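Local coordinates for glyoxylate-induced Protein (Pseudomonas aeruginosa, PDB 1SQ4) that is a two-domain cupin of unproven function that may act as a ureidoglycine aminohydrolase, at residues A[63-71]-A[261-271]. Numbering follows the deposited sequence.
Sequences GFAETFSQY and LLYKDVNRHMR
Y263, on strand 258-265, meets F68 and Q70, and its side chain, followed outward from the backbone, illustrates how a tyrosine can join two β-sheets by both its ring and its hydroxyl. With CG between the backbone N and the carbonyl carbon (chi1 50°), CB sends the ring toward 63-71. Y263 CD1 lies over one face of the F68 ring, 3.7 Å from F68 CD2, and Y263 CE1 comes near F68 CB. The result is an edge-to-face pair, the edge of Y263 turned to the face of F68, ring planes 73° apart and centroids 5.2 Å apart. On the other flank Y263 CE2 is near Q70 OE1, which lies at the edge of the phenol with the amide nearly perpendicular to the ring, and at the tip Y263 OH donates to Q70 OE1 at 2.8 Å, from above the carbonyl plane. The extended chain of Q70 carries that oxygen there; its NE2 is hydrogen-bonded to H139, which helps fix the amide's rotation. F68 turns its rim to the K264-D265 peptide, F68 CZ lying 3.5 Å from D265 N, while T67 CG2 sits near the rim of the face opposite Y263. Farther along, F64 CZ meets one face of the R271 guanidinium, whose NH2 forms a salt bridge with D265 OD2 (2.9 Å). The contact thus bridges the sheets of the two cupin domains: M191 of strand 191-198 and K143 of strand 136-144 also pack on F68, and Y217 of strand 212-220 on Q70.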
loop_
_atom_site.group_PDB
_atom_site.type_symbol
_atom_site.label_atom_id
_atom_site.label_comp_id
_atom_site.label_asym_id
_atom_site.label_seq_id
_atom_site.Cartn_x
_atom_site.Cartn_y
_atom_site.Cartn_z
ATOM N N GLY A 63 -18.180 -11.035 -5.744
ATOM C CA GLY A 63 -17.866 -12.430 -5.967
ATOM C C GLY A 63 -18.886 -13.420 -5.449
ATOM O O GLY A 63 -20.086 -13.169 -5.496
ATOM N N PHE A 64 -18.401 -14.554 -4.953
ATOM C CA PHE A 64 -19.275 -15.601 -4.449
ATOM C C PHE A 64 -19.873 -15.230 -3.102
ATOM O O PHE A 64 -19.430 -15.702 -2.054
ATOM C CB PHE A 64 -18.503 -16.925 -4.353
ATOM C CG PHE A 64 -19.387 -18.144 -4.200
ATOM C CD1 PHE A 64 -19.881 -18.518 -2.954
ATOM C CD2 PHE A 64 -19.717 -18.924 -5.311
ATOM C CE1 PHE A 64 -20.682 -19.650 -2.815
ATOM C CE2 PHE A 64 -20.518 -20.061 -5.180
ATOM C CZ PHE A 64 -21.002 -20.422 -3.931
ATOM N N ALA A 65 -20.898 -14.383 -3.152
ATOM C CA ALA A 65 -21.585 -13.919 -1.956
ATOM C C ALA A 65 -23.070 -13.697 -2.216
ATOM O O ALA A 65 -23.642 -12.691 -1.796
ATOM C CB ALA A 65 -20.951 -12.634 -1.463
ATOM N N GLU A 66 -23.691 -14.641 -2.910
ATOM C CA GLU A 66 -25.106 -14.541 -3.197
ATOM C C GLU A 66 -25.797 -15.800 -2.722
ATOM O O GLU A 66 -26.903 -16.098 -3.135
ATOM C CB GLU A 66 -25.326 -14.373 -4.689
ATOM C CG GLU A 66 -24.499 -13.279 -5.319
ATOM C CD GLU A 66 -24.740 -13.197 -6.807
ATOM O OE1 GLU A 66 -25.875 -12.833 -7.201
ATOM O OE2 GLU A 66 -23.804 -13.515 -7.579
ATOM N N THR A 67 -25.142 -16.548 -1.848
ATOM C CA THR A 67 -25.742 -17.775 -1.348
ATOM C C THR A 67 -26.787 -17.474 -0.288
ATOM O O THR A 67 -27.887 -18.020 -0.309
ATOM C CB THR A 67 -24.702 -18.712 -0.728
ATOM O OG1 THR A 67 -23.754 -19.101 -1.724
ATOM C CG2 THR A 67 -25.378 -19.943 -0.166
ATOM N N PHE A 68 -26.442 -16.599 0.644
ATOM C CA PHE A 68 -27.357 -16.265 1.720
ATOM C C PHE A 68 -27.878 -14.847 1.628
ATOM O O PHE A 68 -27.318 -13.993 0.941
ATOM C CB PHE A 68 -26.665 -16.444 3.079
ATOM C CG PHE A 68 -26.444 -17.875 3.476
ATOM C CD1 PHE A 68 -27.518 -18.692 3.827
ATOM C CD2 PHE A 68 -25.161 -18.398 3.543
ATOM C CE1 PHE A 68 -27.315 -20.016 4.243
ATOM C CE2 PHE A 68 -24.947 -19.714 3.956
ATOM C CZ PHE A 68 -26.030 -20.528 4.309
ATOM N N SER A 69 -28.976 -14.620 2.329
ATOM C CA SER A 69 -29.589 -13.316 2.402
ATOM C C SER A 69 -30.035 -13.210 3.861
ATOM O O SER A 69 -30.575 -14.157 4.436
ATOM C CB SER A 69 -30.770 -13.223 1.432
ATOM O OG SER A 69 -32.018 -13.249 2.095
ATOM N N GLN A 70 -29.763 -12.069 4.476
ATOM C CA GLN A 70 -30.126 -11.860 5.863
ATOM C C GLN A 70 -30.867 -10.541 5.999
ATOM O O GLN A 70 -30.470 -9.536 5.410
ATOM C CB GLN A 70 -28.860 -11.850 6.718
ATOM C CG GLN A 70 -29.063 -11.434 8.154
ATOM C CD GLN A 70 -27.755 -11.379 8.935
ATOM O OE1 GLN A 70 -26.667 -11.281 8.350
ATOM N NE2 GLN A 70 -27.854 -11.428 10.261
ATOM N N TYR A 71 -31.958 -10.540 6.750
ATOM C CA TYR A 71 -32.693 -9.300 6.963
ATOM C C TYR A 71 -32.934 -9.141 8.460
ATOM O O TYR A 71 -32.969 -10.125 9.198
ATOM C CB TYR A 71 -34.062 -9.317 6.281
ATOM C CG TYR A 71 -34.131 -9.823 4.865
ATOM C CD1 TYR A 71 -33.118 -9.561 3.948
ATOM C CD2 TYR A 71 -35.275 -10.473 4.411
ATOM C CE1 TYR A 71 -33.249 -9.925 2.611
ATOM C CE2 TYR A 71 -35.413 -10.837 3.079
ATOM C CZ TYR A 71 -34.395 -10.554 2.184
ATOM O OH TYR A 71 -34.539 -10.862 0.856
ATOM N N LEU A 261 -24.212 -14.746 15.999
ATOM C CA LEU A 261 -25.016 -15.621 15.170
ATOM C C LEU A 261 -24.181 -15.927 13.932
ATOM O O LEU A 261 -23.564 -15.033 13.357
ATOM C CB LEU A 261 -26.295 -14.888 14.784
ATOM C CG LEU A 261 -27.232 -15.564 13.801
ATOM C CD1 LEU A 261 -27.974 -16.699 14.485
ATOM C CD2 LEU A 261 -28.207 -14.530 13.270
ATOM N N LEU A 262 -24.160 -17.187 13.522
ATOM C CA LEU A 262 -23.385 -17.601 12.358
ATOM C C LEU A 262 -24.187 -18.501 11.435
ATOM O O LEU A 262 -24.893 -19.407 11.888
ATOM C CB LEU A 262 -22.128 -18.343 12.825
ATOM C CG LEU A 262 -21.191 -18.973 11.781
ATOM C CD1 LEU A 262 -19.860 -19.268 12.441
ATOM C CD2 LEU A 262 -21.787 -20.241 11.194
ATOM N N TYR A 263 -24.065 -18.259 10.137
ATOM C CA TYR A 263 -24.759 -19.072 9.143
ATOM C C TYR A 263 -23.805 -19.491 8.038
ATOM O O TYR A 263 -22.982 -18.696 7.591
ATOM C CB TYR A 263 -25.966 -18.317 8.563
ATOM C CG TYR A 263 -25.704 -16.906 8.069
ATOM C CD1 TYR A 263 -25.353 -16.654 6.746
ATOM C CD2 TYR A 263 -25.863 -15.815 8.922
ATOM C CE1 TYR A 263 -25.177 -15.342 6.280
ATOM C CE2 TYR A 263 -25.689 -14.503 8.475
ATOM C CZ TYR A 263 -25.349 -14.270 7.156
ATOM O OH TYR A 263 -25.197 -12.964 6.723
ATOM N N LYS A 264 -23.919 -20.752 7.624
ATOM C CA LYS A 264 -23.084 -21.340 6.572
ATOM C C LYS A 264 -23.825 -22.478 5.871
ATOM O O LYS A 264 -24.768 -23.049 6.421
ATOM C CB LYS A 264 -21.792 -21.900 7.174
ATOM C CG LYS A 264 -22.050 -22.705 8.441
ATOM C CD LYS A 264 -20.834 -23.445 8.941
ATOM C CE LYS A 264 -21.197 -24.208 10.197
ATOM N NZ LYS A 264 -20.116 -25.138 10.613
ATOM N N ASP A 265 -23.378 -22.799 4.659
ATOM C CA ASP A 265 -23.964 -23.871 3.862
ATOM C C ASP A 265 -23.058 -25.093 3.988
ATOM O O ASP A 265 -21.834 -24.970 3.923
ATOM C CB ASP A 265 -24.100 -23.445 2.396
ATOM C CG ASP A 265 -22.795 -22.952 1.799
ATOM O OD1 ASP A 265 -22.275 -21.907 2.258
ATOM O OD2 ASP A 265 -22.282 -23.609 0.862
ATOM N N VAL A 266 -23.669 -26.266 4.162
ATOM C CA VAL A 266 -22.927 -27.505 4.356
ATOM C C VAL A 266 -23.611 -28.769 3.839
ATOM O O VAL A 266 -24.691 -28.720 3.261
ATOM C CB VAL A 266 -22.664 -27.720 5.849
ATOM C CG1 VAL A 266 -21.708 -26.653 6.379
ATOM C CG2 VAL A 266 -23.983 -27.664 6.605
ATOM N N ASN A 267 -22.959 -29.903 4.073
ATOM C CA ASN A 267 -23.456 -31.218 3.679
ATOM C C ASN A 267 -23.837 -31.343 2.222
ATOM O O ASN A 267 -24.740 -32.102 1.876
ATOM C CB ASN A 267 -24.647 -31.610 4.542
ATOM C CG ASN A 267 -24.344 -31.521 6.003
ATOM O OD1 ASN A 267 -23.198 -31.618 6.410
ATOM N ND2 ASN A 267 -25.374 -31.338 6.809
ATOM N N ARG A 268 -23.154 -30.606 1.357
ATOM C CA ARG A 268 -23.465 -30.688 -0.062
ATOM C C ARG A 268 -22.197 -30.568 -0.906
ATOM O O ARG A 268 -21.156 -30.161 -0.402
ATOM C CB ARG A 268 -24.462 -29.593 -0.416
ATOM C CG ARG A 268 -25.527 -30.049 -1.379
ATOM C CD ARG A 268 -26.909 -30.274 -0.719
ATOM N NE ARG A 268 -26.864 -31.136 0.451
ATOM C CZ ARG A 268 -27.927 -31.510 1.160
ATOM N NH1 ARG A 268 -27.765 -32.289 2.221
ATOM N NH2 ARG A 268 -29.149 -31.124 0.815
ATOM N N HIS A 269 -22.271 -30.953 -2.175
ATOM C CA HIS A 269 -21.110 -30.860 -3.058
ATOM C C HIS A 269 -20.860 -29.395 -3.365
ATOM O O HIS A 269 -21.763 -28.574 -3.228
ATOM C CB HIS A 269 -21.352 -31.578 -4.392
ATOM C CG HIS A 269 -20.894 -33.001 -4.421
ATOM N ND1 HIS A 269 -19.592 -33.377 -4.176
ATOM C CD2 HIS A 269 -21.570 -34.147 -4.683
ATOM C CE1 HIS A 269 -19.482 -34.690 -4.283
ATOM N NE2 HIS A 269 -20.671 -35.179 -4.589
HETATM N N MSE A 270 -19.644 -29.076 -3.800
HETATM C CA MSE A 270 -19.286 -27.702 -4.155
HETATM C C MSE A 270 -19.819 -27.377 -5.553
HETATM O O MSE A 270 -19.642 -28.159 -6.481
HETATM C CB MSE A 270 -17.768 -27.531 -4.127
HETATM C CG MSE A 270 -17.151 -27.635 -2.746
HETATM SE SE MSE A 270 -17.749 -26.239 -1.529
HETATM C CE MSE A 270 -19.115 -27.238 -0.601
ATOM N N ARG A 271 -20.470 -26.226 -5.701
ATOM C CA ARG A 271 -21.024 -25.838 -6.998
ATOM C C ARG A 271 -19.956 -25.652 -8.069
ATOM O O ARG A 271 -19.031 -24.869 -7.899
ATOM C CB ARG A 271 -21.867 -24.556 -6.875
ATOM C CG ARG A 271 -21.306 -23.483 -5.939
ATOM C CD ARG A 271 -21.760 -23.649 -4.466
ATOM N NE ARG A 271 -23.064 -23.032 -4.199
ATOM C CZ ARG A 271 -23.566 -22.798 -2.985
ATOM N NH1 ARG A 271 -24.761 -22.227 -2.856
ATOM N NH2 ARG A 271 -22.885 -23.125 -1.895
#